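Side-chain contacts in aromatic-amino-acid aminotransferase (Burkholderia pseudomallei, PDB 4F4E), which probably transfers amino groups between aromatic amino acids such as tyrosine and 2-oxoglutarate, working as a homodimer with covalently bound pyridoxal 5'-phosphate: residues A[73-78]-A[324-329]; A[168-173]-A[196-201]; A[187-192]-A[218-223]; A[318-323]-A[328-333]. All blocks are in the same frame, centred on the assembly; numbering follows the deposited sequence. Where two conformers were deposited one is given.

Contact 1 (A[73-78]-A[324-329]); sequences RDAEKA and PELRAS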
loop_
_atom_site.group_PDB
_atom_site.type_symbol
_atom_site.label_atom_id
_atom_site.label_comp_id
_atom_site.label_asym_id
_atom_site.label_seq_id
_atom_site.Cartn_x
_atom_site.Cartn_y
_atom_site.Cartn_z
ATOM N N ARG A 73 21.073 -7.212 -3.140
ATOM C CA ARG A 73 22.131 -6.642 -2.275
ATOM C C ARG A 73 22.985 -5.667 -3.080
ATOM O O ARG A 73 23.230 -4.520 -2.673
ATOM C CB ARG A 73 22.999 -7.765 -1.701
ATOM C CG ARG A 73 24.030 -7.309 -0.693
ATOM C CD ARG A 73 25.117 -8.371 -0.517
ATOM N NE ARG A 73 25.762 -8.635 -1.815
ATOM C CZ ARG A 73 25.936 -9.843 -2.386
ATOM N NH1 ARG A 73 25.547 -10.970 -1.760
ATOM N NH2 ARG A 73 26.513 -9.926 -3.592
ATOM N N ASP A 74 23.398 -6.110 -4.273
ATOM C CA ASP A 74 24.254 -5.279 -5.115
ATOM C C ASP A 74 23.572 -4.011 -5.529
ATOM O O ASP A 74 24.176 -2.913 -5.462
ATOM C CB ASP A 74 24.764 -6.052 -6.322
ATOM C CG ASP A 74 25.733 -7.179 -5.927
ATOM O OD1 ASP A 74 26.155 -7.186 -4.756
ATOM O OD2 ASP A 74 26.037 -8.080 -6.750
ATOM N N ALA A 75 22.317 -4.118 -5.953
ATOM C CA ALA A 75 21.573 -2.929 -6.346
ATOM C C ALA A 75 21.381 -1.970 -5.197
ATOM O O ALA A 75 21.449 -0.736 -5.391
ATOM C CB ALA A 75 20.202 -3.287 -6.932
ATOM N N GLU A 76 21.071 -2.511 -4.017
ATOM C CA GLU A 76 20.789 -1.646 -2.849
ATOM C C GLU A 76 22.056 -0.908 -2.450
ATOM O O GLU A 76 21.992 0.254 -2.059
ATOM C CB GLU A 76 20.265 -2.409 -1.643
ATOM C CG GLU A 76 18.889 -2.996 -1.837
ATOM C CD GLU A 76 18.349 -3.605 -0.558
ATOM O OE1 GLU A 76 18.924 -4.582 -0.046
ATOM O OE2 GLU A 76 17.349 -3.075 -0.024
ATOM N N LYS A 77 23.194 -1.578 -2.547
ATOM C CA LYS A 77 24.460 -0.957 -2.142
ATOM C C LYS A 77 24.770 0.223 -3.058
ATOM O O LYS A 77 25.112 1.320 -2.583
ATOM C CB LYS A 77 25.608 -2.014 -2.085
ATOM N N ALA A 78 24.660 0.026 -4.371
ATOM C CA ALA A 78 24.800 1.115 -5.322
ATOM C C ALA A 78 23.802 2.256 -5.129
ATOM O O ALA A 78 24.162 3.430 -5.256
ATOM C CB ALA A 78 24.725 0.582 -6.748
ATOM N N PRO A 324 22.355 -5.140 -17.455
ATOM C CA PRO A 324 22.694 -6.484 -17.896
ATOM C C PRO A 324 23.402 -7.361 -16.846
ATOM O O PRO A 324 23.010 -8.525 -16.691
ATOM C CB PRO A 324 23.547 -6.244 -19.171
ATOM C CG PRO A 324 23.001 -4.937 -19.710
ATOM C CD PRO A 324 22.693 -4.114 -18.470
ATOM N N GLU A 325 24.397 -6.837 -16.118
ATOM C CA GLU A 325 25.087 -7.643 -15.088
ATOM C C GLU A 325 24.171 -8.077 -13.947
ATOM O O GLU A 325 24.133 -9.249 -13.558
ATOM C CB GLU A 325 26.282 -6.872 -14.505
ATOM N N LEU A 326 23.438 -7.114 -13.384
ATOM C CA LEU A 326 22.539 -7.410 -12.284
ATOM C C LEU A 326 21.408 -8.356 -12.694
ATOM O O LEU A 326 21.078 -9.270 -11.974
ATOM C CB LEU A 326 21.944 -6.115 -11.708
ATOM C CG LEU A 326 22.884 -5.198 -10.914
ATOM C CD1 LEU A 326 22.144 -3.929 -10.556
ATOM C CD2 LEU A 326 23.417 -5.868 -9.661
ATOM N N ARG A 327 20.828 -8.119 -13.873
ATOM C CA ARG A 327 19.776 -8.977 -14.405
ATOM C C ARG A 327 20.277 -10.416 -14.590
ATOM O O ARG A 327 19.598 -11.372 -14.218
ATOM C CB ARG A 327 19.215 -8.429 -15.725
ATOM C CG ARG A 327 17.995 -9.214 -16.246
ATOM C CD ARG A 327 17.480 -8.672 -17.598
ATOM N NE ARG A 327 16.104 -9.098 -17.911
ATOM C CZ ARG A 327 15.739 -10.340 -18.261
ATOM N NH1 ARG A 327 16.627 -11.351 -18.368
ATOM N NH2 ARG A 327 14.449 -10.599 -18.525
ATOM N N ALA A 328 21.495 -10.572 -15.130
ATOM C CA ALA A 328 22.053 -11.921 -15.307
ATOM C C ALA A 328 22.263 -12.606 -13.960
ATOM O O ALA A 328 22.027 -13.825 -13.800
ATOM C CB ALA A 328 23.350 -11.857 -16.159
ATOM N N SER A 329 22.698 -11.841 -12.946
ATOM C CA SER A 329 22.872 -12.398 -11.614
ATOM C C SER A 329 21.518 -12.876 -11.057
ATOM O O SER A 329 21.415 -13.959 -10.499
ATOM C CB SER A 329 23.483 -11.325 -10.671
ATOM O OG SER A 329 23.414 -11.742 -9.321
HETATM O O HOH W 1 24.640 -9.267 -8.582
#

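Contact 2 (A[168-173]-A[196-201]); sequences VAYPYY and TIVVLH. With EDO (1,2-ethanediol), chain C.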
loop_
_atom_site.group_PDB
_atom_site.type_symbol
_atom_site.label_atom_id
_atom_site.label_comp_id
_atom_site.label_asym_id
_atom_site.label_seq_id
_atom_site.Cartn_x
_atom_site.Cartn_y
_atom_site.Cartn_z
ATOM N N VAL A 168 -17.264 -17.764 -6.785
ATOM C CA VAL A 168 -17.592 -19.144 -6.996
ATOM C C VAL A 168 -16.281 -19.833 -7.368
ATOM O O VAL A 168 -15.289 -19.145 -7.661
ATOM C CB VAL A 168 -18.596 -19.338 -8.138
ATOM C CG1 VAL A 168 -19.959 -18.671 -7.858
ATOM C CG2 VAL A 168 -18.040 -18.871 -9.476
ATOM N N ALA A 169 -16.280 -21.161 -7.380
ATOM C CA ALA A 169 -15.072 -21.928 -7.666
ATOM C C ALA A 169 -15.292 -22.844 -8.849
ATOM O O ALA A 169 -16.363 -23.493 -8.976
ATOM C CB ALA A 169 -14.636 -22.737 -6.446
ATOM N N TYR A 170 -14.316 -22.892 -9.750
ATOM C CA TYR A 170 -14.328 -23.868 -10.797
ATOM C C TYR A 170 -13.557 -25.116 -10.349
ATOM O O TYR A 170 -12.531 -24.987 -9.667
ATOM C CB TYR A 170 -13.773 -23.343 -12.135
ATOM C CG TYR A 170 -12.408 -22.669 -12.094
ATOM C CD1 TYR A 170 -11.252 -23.401 -12.166
ATOM C CD2 TYR A 170 -12.288 -21.282 -12.026
ATOM C CE1 TYR A 170 -9.999 -22.781 -12.147
ATOM C CE2 TYR A 170 -11.042 -20.654 -12.037
ATOM C CZ TYR A 170 -9.902 -21.408 -12.066
ATOM O OH TYR A 170 -8.634 -20.802 -12.029
ATOM N N PRO A 171 -14.066 -26.314 -10.712
ATOM C CA PRO A 171 -13.282 -27.528 -10.487
ATOM C C PRO A 171 -11.862 -27.349 -11.007
ATOM O O PRO A 171 -11.682 -26.738 -12.062
ATOM C CB PRO A 171 -14.049 -28.603 -11.274
ATOM C CG PRO A 171 -15.457 -28.084 -11.366
ATOM C CD PRO A 171 -15.288 -26.588 -11.504
ATOM N N TYR A 172 -10.873 -27.882 -10.285
ATOM C CA TYR A 172 -9.477 -27.730 -10.677
ATOM C C TYR A 172 -8.620 -28.864 -10.144
ATOM O O TYR A 172 -8.296 -29.799 -10.895
ATOM C CB TYR A 172 -8.917 -26.334 -10.278
ATOM C CG TYR A 172 -7.563 -26.089 -10.872
ATOM C CD1 TYR A 172 -7.433 -25.822 -12.203
ATOM C CD2 TYR A 172 -6.395 -26.282 -10.132
ATOM C CE1 TYR A 172 -6.188 -25.665 -12.800
ATOM C CE2 TYR A 172 -5.165 -26.079 -10.682
ATOM C CZ TYR A 172 -5.049 -25.785 -12.023
ATOM O OH TYR A 172 -3.796 -25.622 -12.623
ATOM N N TYR A 173 -8.310 -28.850 -8.848
ATOM C CA TYR A 173 -7.503 -29.912 -8.252
ATOM C C TYR A 173 -8.294 -31.222 -8.116
ATOM O O TYR A 173 -9.411 -31.213 -7.596
ATOM C CB TYR A 173 -7.037 -29.495 -6.869
ATOM C CG TYR A 173 -6.254 -30.597 -6.210
ATOM C CD1 TYR A 173 -4.984 -30.941 -6.656
ATOM C CD2 TYR A 173 -6.790 -31.319 -5.166
ATOM C CE1 TYR A 173 -4.260 -31.992 -6.043
ATOM C CE2 TYR A 173 -6.090 -32.366 -4.589
ATOM C CZ TYR A 173 -4.835 -32.681 -5.021
ATOM O OH TYR A 173 -4.193 -33.712 -4.364
ATOM N N THR A 196 -18.041 -12.576 -16.368
ATOM C CA THR A 196 -17.524 -13.303 -15.204
ATOM C C THR A 196 -16.002 -13.194 -15.229
ATOM O O THR A 196 -15.378 -13.362 -16.267
ATOM C CB THR A 196 -17.924 -14.804 -15.232
ATOM O OG1 THR A 196 -19.358 -14.908 -15.337
ATOM C CG2 THR A 196 -17.372 -15.581 -14.009
ATOM N N ILE A 197 -15.445 -12.875 -14.065
ATOM C CA ILE A 197 -14.037 -12.635 -13.908
ATOM C C ILE A 197 -13.431 -13.959 -13.466
ATOM O O ILE A 197 -13.759 -14.477 -12.403
ATOM C CB ILE A 197 -13.783 -11.565 -12.847
ATOM C CG1 ILE A 197 -14.428 -10.220 -13.221
ATOM C CG2 ILE A 197 -12.297 -11.477 -12.518
ATOM C CD1 ILE A 197 -14.857 -9.412 -12.007
ATOM N N VAL A 198 -12.509 -14.498 -14.266
ATOM C CA VAL A 198 -11.937 -15.799 -13.994
ATOM C C VAL A 198 -10.473 -15.644 -13.540
ATOM O O VAL A 198 -9.648 -15.221 -14.313
ATOM C CB VAL A 198 -12.010 -16.716 -15.238
ATOM C CG1 VAL A 198 -11.532 -18.120 -14.845
ATOM C CG2 VAL A 198 -13.456 -16.803 -15.813
ATOM N N VAL A 199 -10.189 -15.970 -12.286
ATOM C CA VAL A 199 -8.857 -15.792 -11.694
ATOM C C VAL A 199 -8.062 -17.059 -11.983
ATOM O O VAL A 199 -8.429 -18.135 -11.544
ATOM C CB VAL A 199 -8.933 -15.525 -10.191
ATOM C CG1 VAL A 199 -7.545 -15.381 -9.577
ATOM C CG2 VAL A 199 -9.831 -14.330 -9.909
ATOM N N LEU A 200 -7.010 -16.911 -12.769
ATOM C CA LEU A 200 -6.231 -17.995 -13.328
ATOM C C LEU A 200 -4.773 -17.852 -12.895
ATOM O O LEU A 200 -4.132 -16.814 -13.163
ATOM C CB LEU A 200 -6.312 -17.926 -14.863
ATOM C CG LEU A 200 -7.702 -18.190 -15.457
ATOM C CD1 LEU A 200 -7.866 -17.619 -16.893
ATOM C CD2 LEU A 200 -7.967 -19.701 -15.437
ATOM N N HIS A 201 -4.258 -18.883 -12.214
ATOM C CA HIS A 201 -2.835 -18.935 -11.911
ATOM C C HIS A 201 -2.037 -19.177 -13.165
ATOM O O HIS A 201 -2.267 -20.156 -13.903
ATOM C CB HIS A 201 -2.543 -20.046 -10.909
ATOM C CG HIS A 201 -3.280 -19.921 -9.590
ATOM N ND1 HIS A 201 -2.622 -19.830 -8.412
ATOM C CD2 HIS A 201 -4.646 -19.948 -9.287
ATOM C CE1 HIS A 201 -3.528 -19.783 -7.394
ATOM N NE2 HIS A 201 -4.774 -19.878 -7.931
HETATM C C1 EDO C . -5.871 -22.439 -12.642
HETATM O O1 EDO C . -5.914 -21.121 -12.150
HETATM C C2 EDO C . -4.831 -22.645 -13.753
HETATM O O2 EDO C . -3.528 -22.511 -13.258
#

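Contact 3 (A[187-192]-A[218-223]); sequences AALNGY and AQVVEV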
loop_
_atom_site.group_PDB
_atom_site.type_symbol
_atom_site.label_atom_id
_atom_site.label_comp_id
_atom_site.label_asym_id
_atom_site.label_seq_id
_atom_site.Cartn_x
_atom_site.Cartn_y
_atom_site.Cartn_z
ATOM N N ALA A 187 -15.882 -27.332 -18.265
ATOM C CA ALA A 187 -17.334 -27.355 -18.227
ATOM C C ALA A 187 -17.883 -26.181 -17.427
ATOM O O ALA A 187 -18.852 -25.544 -17.845
ATOM C CB ALA A 187 -17.876 -28.697 -17.709
ATOM N N ALA A 188 -17.199 -25.836 -16.339
ATOM C CA ALA A 188 -17.563 -24.671 -15.513
ATOM C C ALA A 188 -17.450 -23.384 -16.309
ATOM O O ALA A 188 -18.368 -22.570 -16.313
ATOM C CB ALA A 188 -16.700 -24.597 -14.240
ATOM N N LEU A 189 -16.317 -23.190 -16.991
ATOM C CA LEU A 189 -16.131 -22.003 -17.805
ATOM C C LEU A 189 -17.203 -21.925 -18.893
ATOM O O LEU A 189 -17.752 -20.862 -19.155
ATOM C CB LEU A 189 -14.739 -21.998 -18.447
ATOM C CG LEU A 189 -13.511 -21.965 -17.546
ATOM C CD1 LEU A 189 -12.275 -22.274 -18.405
ATOM C CD2 LEU A 189 -13.408 -20.628 -16.842
ATOM N N ASN A 190 -17.518 -23.061 -19.504
ATOM C CA ASN A 190 -18.560 -23.149 -20.543
ATOM C C ASN A 190 -19.989 -22.877 -20.055
ATOM O O ASN A 190 -20.947 -22.866 -20.858
ATOM C CB ASN A 190 -18.451 -24.503 -21.277
ATOM C CG ASN A 190 -17.519 -24.430 -22.464
ATOM O OD1 ASN A 190 -17.423 -23.387 -23.152
ATOM N ND2 ASN A 190 -16.836 -25.509 -22.729
ATOM N N GLY A 191 -20.144 -22.662 -18.765
ATOM C CA GLY A 191 -21.399 -22.212 -18.170
ATOM C C GLY A 191 -21.420 -20.820 -17.575
ATOM O O GLY A 191 -22.485 -20.334 -17.169
ATOM N N TYR A 192 -20.275 -20.137 -17.544
ATOM C CA TYR A 192 -20.224 -18.809 -16.961
ATOM C C TYR A 192 -20.770 -17.733 -17.891
ATOM O O TYR A 192 -20.572 -17.769 -19.112
ATOM C CB TYR A 192 -18.793 -18.432 -16.551
ATOM C CG TYR A 192 -18.225 -19.242 -15.404
ATOM C CD1 TYR A 192 -19.056 -19.918 -14.483
ATOM C CD2 TYR A 192 -16.842 -19.297 -15.208
ATOM C CE1 TYR A 192 -18.513 -20.631 -13.417
ATOM C CE2 TYR A 192 -16.301 -20.018 -14.170
ATOM C CZ TYR A 192 -17.117 -20.674 -13.271
ATOM O OH TYR A 192 -16.535 -21.352 -12.238
ATOM N N ALA A 218 -4.682 -23.369 -24.159
ATOM C CA ALA A 218 -5.310 -22.900 -25.417
ATOM C C ALA A 218 -6.825 -23.083 -25.388
ATOM O O ALA A 218 -7.584 -22.246 -25.915
ATOM C CB ALA A 218 -4.681 -23.609 -26.638
ATOM N N GLN A 219 -7.284 -24.159 -24.758
ATOM C CA GLN A 219 -8.720 -24.394 -24.635
ATOM C C GLN A 219 -9.344 -23.359 -23.710
ATOM O O GLN A 219 -10.441 -22.874 -23.966
ATOM C CB GLN A 219 -9.023 -25.786 -24.116
ATOM C CG GLN A 219 -8.521 -26.844 -25.092
ATOM C CD GLN A 219 -8.768 -28.253 -24.622
ATOM O OE1 GLN A 219 -9.885 -28.750 -24.723
ATOM N NE2 GLN A 219 -7.728 -28.918 -24.159
ATOM N N VAL A 220 -8.639 -23.045 -22.626
ATOM C CA VAL A 220 -9.136 -22.034 -21.708
ATOM C C VAL A 220 -9.294 -20.680 -22.410
ATOM O O VAL A 220 -10.335 -20.042 -22.286
ATOM C CB VAL A 220 -8.262 -21.900 -20.447
ATOM C CG1 VAL A 220 -8.764 -20.751 -19.608
ATOM C CG2 VAL A 220 -8.320 -23.201 -19.644
ATOM N N VAL A 221 -8.254 -20.259 -23.126
ATOM C CA VAL A 221 -8.295 -19.007 -23.874
ATOM C C VAL A 221 -9.493 -19.013 -24.849
ATOM O O VAL A 221 -10.215 -18.036 -24.915
ATOM C CB VAL A 221 -6.978 -18.770 -24.657
ATOM C CG1 VAL A 221 -7.066 -17.560 -25.564
ATOM C CG2 VAL A 221 -5.815 -18.617 -23.662
ATOM N N GLU A 222 -9.693 -20.120 -25.575
ATOM C CA GLU A 222 -10.788 -20.191 -26.564
ATOM C C GLU A 222 -12.162 -20.025 -25.903
ATOM O O GLU A 222 -13.035 -19.298 -26.430
ATOM C CB GLU A 222 -10.734 -21.481 -27.394
ATOM C CG GLU A 222 -11.810 -21.560 -28.481
ATOM C CD GLU A 222 -13.147 -22.202 -28.026
ATOM O OE1 GLU A 222 -13.140 -23.052 -27.101
ATOM O OE2 GLU A 222 -14.214 -21.874 -28.619
ATOM N N VAL A 223 -12.362 -20.649 -24.742
ATOM C CA VAL A 223 -13.637 -20.504 -24.015
ATOM C C VAL A 223 -13.834 -19.113 -23.439
ATOM O O VAL A 223 -14.901 -18.542 -23.582
ATOM C CB VAL A 223 -13.826 -21.582 -22.918
ATOM C CG1 VAL A 223 -15.149 -21.383 -22.202
ATOM C CG2 VAL A 223 -13.794 -22.955 -23.564
#

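Contact 4 (A[318-323]-A[328-333]); sequences AAVLAS and ASWVQE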
loop_
_atom_site.group_PDB
_atom_site.type_symbol
_atom_site.label_atom_id
_atom_site.label_comp_id
_atom_site.label_asym_id
_atom_site.label_seq_id
_atom_site.Cartn_x
_atom_site.Cartn_y
_atom_site.Cartn_z
ATOM N N ALA A 318 13.529 -2.361 -10.703
ATOM C CA ALA A 318 13.802 -1.636 -11.958
ATOM C C ALA A 318 15.300 -1.565 -12.243
ATOM O O ALA A 318 15.748 -1.777 -13.406
ATOM C CB ALA A 318 13.218 -0.211 -11.917
ATOM N N ALA A 319 16.090 -1.309 -11.189
ATOM C CA ALA A 319 17.580 -1.265 -11.335
ATOM C C ALA A 319 18.170 -2.605 -11.817
ATOM O O ALA A 319 19.045 -2.602 -12.709
ATOM C CB ALA A 319 18.258 -0.824 -10.020
ATOM N N VAL A 320 17.689 -3.711 -11.230
ATOM C CA VAL A 320 18.156 -5.048 -11.576
ATOM C C VAL A 320 17.783 -5.354 -13.020
ATOM O O VAL A 320 18.643 -5.767 -13.815
ATOM C CB VAL A 320 17.614 -6.107 -10.625
ATOM C CG1 VAL A 320 17.847 -7.527 -11.171
ATOM C CG2 VAL A 320 18.197 -5.913 -9.234
ATOM N N LEU A 321 16.524 -5.089 -13.394
ATOM C CA LEU A 321 16.072 -5.412 -14.746
ATOM C C LEU A 321 16.793 -4.562 -15.813
ATOM O O LEU A 321 17.012 -5.050 -16.919
ATOM C CB LEU A 321 14.548 -5.315 -14.897
ATOM C CG LEU A 321 13.749 -6.262 -14.004
ATOM C CD1 LEU A 321 12.266 -5.950 -14.075
ATOM C CD2 LEU A 321 14.015 -7.720 -14.336
ATOM N N ALA A 322 17.181 -3.328 -15.471
ATOM C CA ALA A 322 17.840 -2.412 -16.436
ATOM C C ALA A 322 19.322 -2.659 -16.620
ATOM O O ALA A 322 19.919 -2.169 -17.585
ATOM C CB ALA A 322 17.646 -0.953 -16.030
ATOM N N SER A 323 19.943 -3.369 -15.678
ATOM C CA SER A 323 21.371 -3.642 -15.745
ATOM C C SER A 323 21.625 -5.043 -16.323
ATOM O O SER A 323 21.184 -6.030 -15.735
ATOM C CB SER A 323 21.957 -3.554 -14.338
ATOM O OG SER A 323 23.253 -4.113 -14.271
ATOM N N ALA A 328 21.495 -10.572 -15.130
ATOM C CA ALA A 328 22.053 -11.921 -15.307
ATOM C C ALA A 328 22.263 -12.606 -13.960
ATOM O O ALA A 328 22.027 -13.825 -13.800
ATOM C CB ALA A 328 23.350 -11.857 -16.159
ATOM N N SER A 329 22.698 -11.841 -12.946
ATOM C CA SER A 329 22.872 -12.398 -11.614
ATOM C C SER A 329 21.518 -12.876 -11.057
ATOM O O SER A 329 21.415 -13.959 -10.499
ATOM C CB SER A 329 23.483 -11.325 -10.671
ATOM O OG SER A 329 23.414 -11.742 -9.321
ATOM N N TRP A 330 20.487 -12.031 -11.208
ATOM C CA TRP A 330 19.128 -12.403 -10.813
ATOM C C TRP A 330 18.662 -13.693 -11.503
ATOM O O TRP A 330 18.166 -14.624 -10.843
ATOM C CB TRP A 330 18.218 -11.241 -11.128
ATOM C CG TRP A 330 16.792 -11.606 -10.957
ATOM C CD1 TRP A 330 16.171 -12.074 -9.805
ATOM C CD2 TRP A 330 15.783 -11.572 -11.980
ATOM N NE1 TRP A 330 14.854 -12.331 -10.067
ATOM C CE2 TRP A 330 14.556 -12.038 -11.360
ATOM C CE3 TRP A 330 15.758 -11.186 -13.336
ATOM C CZ2 TRP A 330 13.338 -12.110 -12.064
ATOM C CZ3 TRP A 330 14.532 -11.277 -14.034
ATOM C CH2 TRP A 330 13.353 -11.735 -13.411
ATOM N N VAL A 331 18.864 -13.767 -12.817
ATOM C CA VAL A 331 18.394 -14.926 -13.654
ATOM C C VAL A 331 19.071 -16.190 -13.135
ATOM O O VAL A 331 18.424 -17.249 -12.925
ATOM C CB VAL A 331 18.664 -14.695 -15.170
ATOM C CG1 VAL A 331 18.479 -15.974 -15.952
ATOM C CG2 VAL A 331 17.725 -13.627 -15.699
ATOM N N GLN A 332 20.359 -16.066 -12.844
ATOM C CA GLN A 332 21.109 -17.202 -12.371
ATOM C C GLN A 332 20.618 -17.686 -11.028
ATOM O O GLN A 332 20.380 -18.884 -10.831
ATOM C CB GLN A 332 22.598 -16.860 -12.301
ATOM C CG GLN A 332 23.485 -18.009 -11.833
ATOM C CD GLN A 332 24.950 -17.664 -12.005
ATOM O OE1 GLN A 332 25.655 -18.251 -12.836
ATOM N NE2 GLN A 332 25.408 -16.692 -11.259
ATOM N N GLU A 333 20.444 -16.749 -10.103
ATOM C CA GLU A 333 20.031 -17.097 -8.764
ATOM C C GLU A 333 18.587 -17.641 -8.696
ATOM O O GLU A 333 18.326 -18.601 -7.978
ATOM C CB GLU A 333 20.264 -15.942 -7.764
ATOM C CG GLU A 333 20.085 -16.418 -6.336
ATOM C CD GLU A 333 20.626 -15.483 -5.263
ATOM O OE1 GLU A 333 20.504 -15.892 -4.077
ATOM O OE2 GLU A 333 21.123 -14.374 -5.561
#

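Contact 1 (A[73-78]-A[324-329])
The first turn of the long helix 324-354 meets helix 70-81 here, with Leu326 facing Asp74 and Ala75. In aminotransferases of this fold type a long helix like 324-354 joins the large domain to the small one, and this contact sits near its N-terminal end. The CA atoms of Ala75 and Leu326 come within 7.5 Å. Leu326 carries the contact: with CG anti to its carbonyl carbon (chi1 -71°), its forked end spreads over the neighbouring helix, CD1 and CD2 going to different residues. CD2 lies 3.6 Å from CB of Asp74, while CD1 rests more loosely at 4.2 Å from CB of Ala75. Ala75 is buried, and its methyl also touches Ile316 and Val320 of helix 312-322, so three helices converge around it.

No direct hydrogen bond joins the two segments. Instead, one water bridges their polar side: it donates to Asp74 OD2 at 2.6 Å and lies 2.9 Å from Ser329 OG. The other carboxylate oxygen, OD1, is held within its own helix by Arg73, whose NH2 forms a salt bridge to it at 3.0 Å, approaching on the syn side but 30° out of the carboxylate plane; Arg73 NE adds a weak bond to the same oxygen. The two oxygens thus have separate duties, one paired with a guanidinium, the other turned to the water. With a cation and a water donor both on it, the carboxylate of Asp74 is probably ionised, and its methylene can still serve as an apolar surface for Leu326.

Contact 2 (A[168-173]-A[196-201])
Tyr170 extends its phenol from strand 167-174 to the backbone of strand 197-201, where OH donates to Val199 O at 2.7 Å. Its CG stands between the backbone N and the carbonyl carbon (chi1 52°), a conformation that carries the ring toward strand 197-201. The bond meets the acceptor at a C=O...O angle of 146°, and the hydroxyl is tilted 20° from the carbonyl plane. Both Val199 O and O1 of a 1,2-ethanediol, probably taken up from the crystallisation liquor, lie at the edge of the ring, near its plane. That O1 gives its proton to Tyr170 OH at 2.7 Å and accepts from His201 N at 2.8 Å, while O2 of the diol donates to His201 O. Tyr172, its CG anti to the backbone N, lays one ring face against diol carbon C1. Apolar contacts flank the phenol: Val198 CG1 is 3.8 Å from Tyr170 CE2, and Leu200 CD2 is 4.2 Å from Tyr170 CZ.

The two strands are not neighbours in the mixed sheet of this alpha/beta domain. Strand 146-150 runs between them; the axes of the short segments 168-171 and 197-201 stay 9.0 Å apart, and the phenol reaches across strand 146-150, against Ser149. Helix 182-189 touches Tyr170, Val198 and Leu200, whereas Val199 packs on His156 and Phe160 of helix 154-162.

Contact 3 (A[187-192]-A[218-223])
Leu189 turns CG anti to its carbonyl carbon (chi1 -62°), which carries CD1 to Val220, and Val223 sets CG1 anti to its backbone N (chi1 180°), where it meets Leu189 CB and Asn190 OD1. Helix 214-227 is the connection of a beta-alpha-beta crossover, linking the adjacent parallel strands 197-201 and 230-235 of the main sheet, and the end of helix 182-189 packs along its side. Leu189 touches with different parts of its chain. Its CB lies 3.8 Å from Val223 CG1, whereas CD1, in the conformer described (two were deposited), reaches on to CG1 of Val220 at 4.0 Å, the two side chains crossing at about a right angle. Val223 points toward 187-192 and Val220 comes in more from the flank; Val220 also touches Phe182 and Met185 of helix 182-189 and Phe254 of helix 249-256, which shows how the buried side of the contact runs on into the layer of helices.

After Leu189 the chain leaves the helix through a type I beta turn that ends at Tyr192, closed by Tyr192 N bonding to Leu189 O at 3.1 Å. The ring of Tyr192 folds back, so that Ala188 O stands 3.2 Å above its plane, over the centre. On the exposed side, Asn190 lays its amide across the isopropyl group of Val223. Its oxygen makes the near approach: OD1 is 3.2 Å from Val223 CG1 and 3.7 Å from CG2.

Contact 4 (A[318-323]-A[328-333])
Trp330 NE1 hydrogen-bonds to the carbonyl oxygen of Ser270, the residue next to the cofactor-bearing Lys269, and with that nitrogen held the indole meets Leu321 while its CB meets Val320. CG of Trp330 is anti to the backbone N (chi1 171°), which throws the ring from helix 324-354 toward helix 312-322. Leu321 reaches it with CD2, 3.6 Å from CZ3 and 4.0 Å from CE3, at the benzene end of the indole. Val320 meets the base of the same side chain: its CG1 lies 3.7 Å from Trp330 CB, the two side chains crossing at about a right angle.

The motif is two consecutive helices joined by a sharp turn at Ser323, helix 312-322 ending just before helix 324-354 starts. Ser323 is the N-cap of the second helix, its OG taking the hydrogen bond of Leu326 N. No hydrogen bond passes between 318-323 and 328-333, so the joint here is apolar. Around it, Phe271 stacks on the Trp330 ring and also touches Val320, Ala71 of helix 70-81 lies against the tryptophan, and Leu321 packs on Ser100 of helix 95-106.

How the contacts relate
From the N terminus, contact 1 opens first, at 73-78, and closes only at 324-329, making a loop of 245 intervening residues. Contacts 2 and 3 nest inside it and cross each other: 168-173 comes first, then 187-192, before 196-201 closes contact 2 and 218-223 closes contact 3. Their centres lie about 10 Å apart, and together they tie strands 167-174 and 197-201 to helices 182-189 and 214-227. Contact 4 follows contacts 2 and 3 in series; it opens inside the loop of contact 1, closes the short turn between helices 312-322 and 324-354, and shares Ala328 and Ser329 with contact 1. Contacts 1 and 4 form one helical cluster, across the chain's centre from contact 2.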